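Local coordinates for enolase (alpha proteobacterium BAL199, PDB 3UGV), which probably catalyses a magnesium-dependent reaction that begins with proton abstraction next to a carboxylate, as in other members of the enolase superfamily, at residues L193-G198 and L222-N227; L247-E252 and P272-E277. All blocks are in the same frame, centred on the assembly; numbering follows the deposited sequence.

Contact 1: L193-G198 and L222-N227. With MG (magnesium ion), chain B.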
loop_
_atom_site.group_PDB
_atom_site.type_symbol
_atom_site.label_atom_id
_atom_site.label_comp_id
_atom_site.label_asym_id
_atom_site.label_seq_id
_atom_site.Cartn_x
_atom_site.Cartn_y
_atom_site.Cartn_z
ATOM N N LEU F 193 -11.319 1.437 -36.931
ATOM C CA LEU F 193 -10.350 0.706 -37.742
ATOM C C LEU F 193 -9.179 0.410 -36.819
ATOM O O LEU F 193 -8.825 1.256 -36.008
ATOM C CB LEU F 193 -9.855 1.597 -38.893
ATOM C CG LEU F 193 -10.895 2.071 -39.908
ATOM C CD1 LEU F 193 -10.275 3.038 -40.889
ATOM C CD2 LEU F 193 -11.476 0.879 -40.654
ATOM N N LYS F 194 -8.575 -0.767 -36.922
ATOM C CA LYS F 194 -7.299 -0.976 -36.245
ATOM C C LYS F 194 -6.139 -0.495 -37.107
ATOM O O LYS F 194 -5.986 -0.909 -38.252
ATOM C CB LYS F 194 -7.074 -2.437 -35.855
ATOM C CG LYS F 194 -5.694 -2.645 -35.212
ATOM C CD LYS F 194 -5.658 -3.875 -34.360
ATOM C CE LYS F 194 -6.330 -3.623 -33.034
ATOM N NZ LYS F 194 -6.548 -4.914 -32.337
ATOM N N LEU F 195 -5.306 0.362 -36.532
ATOM C CA LEU F 195 -4.154 0.906 -37.228
ATOM C C LEU F 195 -2.865 0.375 -36.576
ATOM O O LEU F 195 -2.654 0.545 -35.375
ATOM C CB LEU F 195 -4.208 2.438 -37.172
ATOM C CG LEU F 195 -3.037 3.201 -37.771
ATOM C CD1 LEU F 195 -3.003 2.942 -39.254
ATOM C CD2 LEU F 195 -3.143 4.682 -37.480
ATOM N N ARG F 196 -2.006 -0.282 -37.354
ATOM C CA ARG F 196 -0.762 -0.791 -36.784
ATOM C C ARG F 196 0.329 0.277 -36.796
ATOM O O ARG F 196 0.458 1.050 -37.750
ATOM C CB ARG F 196 -0.284 -2.053 -37.501
ATOM C CG ARG F 196 -0.961 -3.343 -37.038
ATOM C CD ARG F 196 -2.342 -3.581 -37.664
ATOM N NE ARG F 196 -2.982 -4.772 -37.096
ATOM C CZ ARG F 196 -4.035 -5.396 -37.627
ATOM N NH1 ARG F 196 -4.570 -4.940 -38.752
ATOM N NH2 ARG F 196 -4.552 -6.480 -37.039
ATOM N N MET F 197 1.100 0.325 -35.719
ATOM C CA MET F 197 2.213 1.263 -35.608
ATOM C C MET F 197 3.499 0.530 -35.219
ATOM O O MET F 197 3.477 -0.637 -34.811
ATOM C CB MET F 197 1.906 2.355 -34.582
ATOM C CG MET F 197 0.840 3.379 -35.039
ATOM S SD MET F 197 0.944 4.924 -34.082
ATOM C CE MET F 197 -0.310 5.929 -34.868
ATOM N N GLY F 198 4.619 1.221 -35.351
ATOM C CA GLY F 198 5.906 0.638 -35.036
ATOM C C GLY F 198 6.916 0.758 -36.165
ATOM O O GLY F 198 7.818 -0.065 -36.281
ATOM N N LEU F 222 -9.858 5.267 -34.263
ATOM C CA LEU F 222 -8.645 4.501 -34.581
ATOM C C LEU F 222 -8.078 3.798 -33.349
ATOM O O LEU F 222 -7.810 4.424 -32.317
ATOM C CB LEU F 222 -7.560 5.386 -35.188
ATOM C CG LEU F 222 -7.925 6.099 -36.480
ATOM C CD1 LEU F 222 -6.745 6.934 -36.938
ATOM C CD2 LEU F 222 -8.309 5.087 -37.539
ATOM N N MET F 223 -7.925 2.487 -33.456
ATOM C CA MET F 223 -7.305 1.696 -32.407
ATOM C C MET F 223 -5.895 1.412 -32.884
ATOM O O MET F 223 -5.689 0.933 -33.989
ATOM C CB MET F 223 -8.056 0.378 -32.205
ATOM C CG MET F 223 -9.454 0.493 -31.613
ATOM S SD MET F 223 -10.665 1.279 -32.717
ATOM C CE MET F 223 -12.147 0.408 -32.190
ATOM N N VAL F 224 -4.909 1.715 -32.068
ATOM C CA VAL F 224 -3.541 1.534 -32.501
ATOM C C VAL F 224 -2.906 0.350 -31.782
ATOM O O VAL F 224 -3.019 0.218 -30.562
ATOM C CB VAL F 224 -2.729 2.826 -32.300
ATOM C CG1 VAL F 224 -1.265 2.526 -31.965
ATOM C CG2 VAL F 224 -2.856 3.718 -33.533
ATOM N N ASP F 225 -2.258 -0.516 -32.552
ATOM C CA ASP F 225 -1.616 -1.707 -32.007
ATOM C C ASP F 225 -0.137 -1.739 -32.360
ATOM O O ASP F 225 0.226 -1.657 -33.540
ATOM C CB ASP F 225 -2.280 -2.964 -32.566
ATOM C CG ASP F 225 -1.949 -4.217 -31.753
ATOM O OD1 ASP F 225 -0.885 -4.280 -31.077
ATOM O OD2 ASP F 225 -2.771 -5.141 -31.785
ATOM N N PHE F 226 0.713 -1.868 -31.342
ATOM C CA PHE F 226 2.155 -1.922 -31.563
ATOM C C PHE F 226 2.657 -3.348 -31.631
ATOM O O PHE F 226 3.810 -3.578 -31.949
ATOM C CB PHE F 226 2.899 -1.212 -30.445
ATOM C CG PHE F 226 2.898 0.276 -30.558
ATOM C CD1 PHE F 226 3.837 0.921 -31.341
ATOM C CD2 PHE F 226 1.982 1.038 -29.849
ATOM C CE1 PHE F 226 3.858 2.307 -31.434
ATOM C CE2 PHE F 226 1.991 2.428 -29.942
ATOM C CZ PHE F 226 2.927 3.057 -30.739
ATOM N N ASN F 227 1.794 -4.300 -31.297
ATOM C CA ASN F 227 2.172 -5.708 -31.290
ATOM C C ASN F 227 3.438 -6.023 -30.504
ATOM O O ASN F 227 4.285 -6.758 -30.988
ATOM C CB ASN F 227 2.303 -6.239 -32.720
ATOM C CG ASN F 227 0.955 -6.384 -33.402
ATOM O OD1 ASN F 227 0.165 -7.254 -33.045
ATOM N ND2 ASN F 227 0.680 -5.519 -34.377
HETATM MG MG MG B . -3.424 -6.835 -31.006
HETATM O O HOH W 1 -4.833 -7.585 -32.372
HETATM O O HOH W 2 -2.350 -6.152 -34.578
HETATM O O HOH W 3 -2.158 -8.067 -32.114
HETATM O O HOH W 4 -1.710 -6.466 -29.822
#
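Residues 193-196 and 222-225 run as parallel strands, in register from Leu193 with Leu222 to Arg196 with Asp225; three backbone hydrogen bonds link them and a fourth, from Met197 N to Asp225 O, follows just beyond, the shortest, Leu195 N to Met223 O, spanning 2.6 Å. On the sheet face of Leu195 and Val224, Met197 lies across the valine, its CE 3.6 Å from Val224 CG2, while Met197 CB sits over one face of the Phe226 ring in a CH-pi contact. Leu195 and Met197 pack against helix 202-216. On the other side Lys194, its CG anti to the backbone N (chi1 177°) and its chain bent at chi3, brings CD to 3.9 Å from Asp225 CB and carries NZ on to salt bridges with Glu251 and Glu347. NZ also donates to a magnesium-bound water. A methionine in its place would probably deprive Glu251 OE1 and Glu347 of these salt bridges and that water of this N-H donor. Asp225 binds the magnesium ion through OD2 at 2.0 Å; OD1 accepts from Asn227 N at 2.7 Å, an Asx turn that limits rotation of the carboxylate. Asn227 OD1 lies in hydrogen-bonding range of another metal-bound water, for whose protons other acceptors compete. Strand 192-196, helix 202-216 and strand 221-225 make a beta-alpha-beta unit of the enolase-superfamily barrel, with the metal ligand at the C-terminal end of its strand.

Contact 2: L247-E252 and P272-E277. With MG (magnesium ion), chain B.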
loop_
_atom_site.group_PDB
_atom_site.type_symbol
_atom_site.label_atom_id
_atom_site.label_comp_id
_atom_site.label_asym_id
_atom_site.label_seq_id
_atom_site.Cartn_x
_atom_site.Cartn_y
_atom_site.Cartn_z
ATOM N N LEU F 247 -6.579 9.021 -30.164
ATOM C CA LEU F 247 -6.792 7.603 -30.488
ATOM C C LEU F 247 -7.829 6.973 -29.568
ATOM O O LEU F 247 -8.012 7.421 -28.430
ATOM C CB LEU F 247 -5.485 6.822 -30.352
ATOM C CG LEU F 247 -4.324 7.355 -31.182
ATOM C CD1 LEU F 247 -3.043 6.665 -30.776
ATOM C CD2 LEU F 247 -4.629 7.174 -32.682
ATOM N N GLU F 248 -8.506 5.939 -30.060
ATOM C CA GLU F 248 -9.494 5.218 -29.262
ATOM C C GLU F 248 -8.776 4.413 -28.169
ATOM O O GLU F 248 -9.197 4.391 -27.020
ATOM C CB GLU F 248 -10.309 4.280 -30.138
ATOM C CG GLU F 248 -11.238 3.340 -29.362
ATOM C CD GLU F 248 -12.558 3.980 -28.962
ATOM O OE1 GLU F 248 -12.817 5.138 -29.370
ATOM O OE2 GLU F 248 -13.348 3.312 -28.252
ATOM N N TRP F 249 -7.677 3.766 -28.532
ATOM C CA TRP F 249 -6.802 3.168 -27.532
ATOM C C TRP F 249 -5.445 2.853 -28.106
ATOM O O TRP F 249 -5.271 2.860 -29.324
ATOM C CB TRP F 249 -7.415 1.901 -26.932
ATOM C CG TRP F 249 -7.476 0.681 -27.836
ATOM C CD1 TRP F 249 -6.423 0.031 -28.437
ATOM C CD2 TRP F 249 -8.647 -0.081 -28.161
ATOM N NE1 TRP F 249 -6.880 -1.061 -29.144
ATOM C CE2 TRP F 249 -8.237 -1.159 -28.975
ATOM C CE3 TRP F 249 -10.003 0.044 -27.844
ATOM C CZ2 TRP F 249 -9.138 -2.090 -29.483
ATOM C CZ3 TRP F 249 -10.892 -0.882 -28.352
ATOM C CH2 TRP F 249 -10.458 -1.931 -29.164
ATOM N N ILE F 250 -4.494 2.577 -27.217
ATOM C CA ILE F 250 -3.163 2.111 -27.587
ATOM C C ILE F 250 -2.956 0.682 -27.062
ATOM O O ILE F 250 -3.137 0.406 -25.864
ATOM C CB ILE F 250 -2.088 3.030 -27.004
ATOM C CG1 ILE F 250 -2.239 4.444 -27.571
ATOM C CG2 ILE F 250 -0.691 2.488 -27.270
ATOM C CD1 ILE F 250 -1.469 5.468 -26.764
ATOM N N GLU F 251 -2.561 -0.219 -27.955
ATOM C CA GLU F 251 -2.568 -1.643 -27.644
ATOM C C GLU F 251 -1.166 -2.227 -27.585
ATOM O O GLU F 251 -0.364 -1.993 -28.489
ATOM C CB GLU F 251 -3.404 -2.379 -28.691
ATOM C CG GLU F 251 -3.726 -3.817 -28.384
ATOM C CD GLU F 251 -4.613 -4.437 -29.462
ATOM O OE1 GLU F 251 -5.575 -3.766 -29.926
ATOM O OE2 GLU F 251 -4.337 -5.588 -29.854
ATOM N N GLU F 252 -0.898 -2.961 -26.498
ATOM C CA GLU F 252 0.335 -3.750 -26.273
ATOM C C GLU F 252 1.631 -3.137 -26.791
ATOM O O GLU F 252 2.250 -3.659 -27.732
ATOM C CB GLU F 252 0.185 -5.172 -26.830
ATOM C CG GLU F 252 -0.758 -6.052 -26.023
ATOM C CD GLU F 252 -0.739 -7.514 -26.455
ATOM O OE1 GLU F 252 -0.619 -7.786 -27.676
ATOM O OE2 GLU F 252 -0.853 -8.393 -25.563
ATOM N N PRO F 272 -6.631 5.474 -23.185
ATOM C CA PRO F 272 -6.733 4.127 -22.608
ATOM C C PRO F 272 -5.654 3.174 -23.140
ATOM O O PRO F 272 -5.319 3.189 -24.328
ATOM C CB PRO F 272 -8.134 3.660 -23.054
ATOM C CG PRO F 272 -8.911 4.929 -23.260
ATOM C CD PRO F 272 -7.900 5.906 -23.810
ATOM N N LEU F 273 -5.117 2.351 -22.246
ATOM C CA LEU F 273 -4.118 1.363 -22.606
ATOM C C LEU F 273 -4.789 -0.009 -22.656
ATOM O O LEU F 273 -5.452 -0.417 -21.700
ATOM C CB LEU F 273 -2.993 1.351 -21.583
ATOM C CG LEU F 273 -1.891 0.318 -21.797
ATOM C CD1 LEU F 273 -1.160 0.610 -23.108
ATOM C CD2 LEU F 273 -0.928 0.334 -20.601
ATOM N N MET F 274 -4.610 -0.703 -23.778
ATOM C CA MET F 274 -5.318 -1.943 -24.058
ATOM C C MET F 274 -4.350 -3.116 -24.047
ATOM O O MET F 274 -3.283 -3.040 -24.637
ATOM C CB MET F 274 -5.995 -1.858 -25.437
ATOM C CG MET F 274 -6.488 -3.179 -25.966
ATOM S SD MET F 274 -7.897 -3.891 -25.050
ATOM C CE MET F 274 -9.284 -3.019 -25.764
ATOM N N ILE F 275 -4.720 -4.193 -23.364
ATOM C CA ILE F 275 -3.978 -5.445 -23.453
ATOM C C ILE F 275 -4.959 -6.581 -23.250
ATOM O O ILE F 275 -6.159 -6.351 -23.063
ATOM C CB ILE F 275 -2.858 -5.585 -22.375
ATOM C CG1 ILE F 275 -3.468 -5.703 -20.982
ATOM C CG2 ILE F 275 -1.862 -4.430 -22.456
ATOM C CD1 ILE F 275 -2.421 -5.870 -19.863
ATOM N N GLY F 276 -4.465 -7.808 -23.282
ATOM C CA GLY F 276 -5.334 -8.927 -22.975
ATOM C C GLY F 276 -5.320 -10.066 -23.964
ATOM O O GLY F 276 -5.619 -11.195 -23.585
ATOM N N GLU F 277 -4.966 -9.808 -25.220
ATOM C CA GLU F 277 -5.022 -10.894 -26.186
ATOM C C GLU F 277 -4.089 -12.036 -25.797
ATOM O O GLU F 277 -4.202 -13.118 -26.331
ATOM C CB GLU F 277 -4.719 -10.421 -27.601
ATOM C CG GLU F 277 -3.273 -10.062 -27.859
ATOM C CD GLU F 277 -3.124 -9.375 -29.202
ATOM O OE1 GLU F 277 -3.663 -8.252 -29.344
ATOM O OE2 GLU F 277 -2.503 -9.961 -30.119
HETATM MG MG MG B . -3.424 -6.835 -31.006
HETATM O O HOH W 5 -1.945 -9.249 -23.536
HETATM O O HOH W 3 -2.158 -8.067 -32.114
HETATM O O HOH W 1 -4.833 -7.585 -32.372
HETATM O O HOH W 4 -1.710 -6.466 -29.822
#
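Met274 and Glu252 have the most surface buried where strand 273-275 joins strand 249-251 in a later beta-alpha-beta unit of the barrel, with helix 259-268 as the connection. The strands are parallel, and Ile250 sits between two backbone bonds, giving its N-H to Pro272 O and receiving Met274 N at its own O. Met274 O then accepts from Glu252 N at 3.0 Å.

Met274 reaches into the barrel beside Trp249. Bends at chi2 and chi3 (68° and 82°) fold its chain back over the indole, where CE lies 3.5 Å from the centroid of the six-membered ring, almost on the ring normal. CB of the same methionine covers the pyrrole end of that face, 3.6 Å from Trp249 CD1, and Leu296 and Met298 pack against the methionine from beyond the two segments. Next to it, Glu251 runs alongside in the same direction. Trp249 NE1 donates to the anti lone pair of Glu251 OE1, which also meets Lys194, so one oxygen of this carboxylate is held by neighbours while OE2 binds the magnesium ion at 1.9 Å.

Past the strand ends, Glu252 and Glu277 cross obliquely, their carboxylate planes 30° apart. Glu252 OE1 lies 3.8 Å from Glu277 OE2, a gathering of negative charge that the nearby cation would be expected to ease. Glu252 OE2 is bound by Asn278 and by a water that also accepts from Gly276 N. Glu277 divides its carboxylate between two tasks: OE1 binds the magnesium ion at 2.2 Å, and OE2 accepts a hydrogen bond from the O of a metal-bound water at 2.8 Å, a water whose protons are contested by other acceptors.

Contacts 1 and 2 show how a barrel assembles a metal site from successive strands. Their centres are about 9 Å apart, and they follow one another along the chain, contact 1 closing before contact 2 opens. Both belong to the parallel sheet running 192-196, 221-225, 249-251, 273-275, 296-297, in which strands 221-225 and 249-251 are neighbours and join the two contacts. Across that seam Met223 packs on Trp249. Contact 1 supplies one protein ligand of the magnesium ion, Asp225, and contact 2 the other two protein ligands, Glu251 and Glu277; three metal-bound waters are common to both. The ion thus draws together residues at or just beyond the ends of three consecutive strands, consistent with the active-site plan of the superfamily.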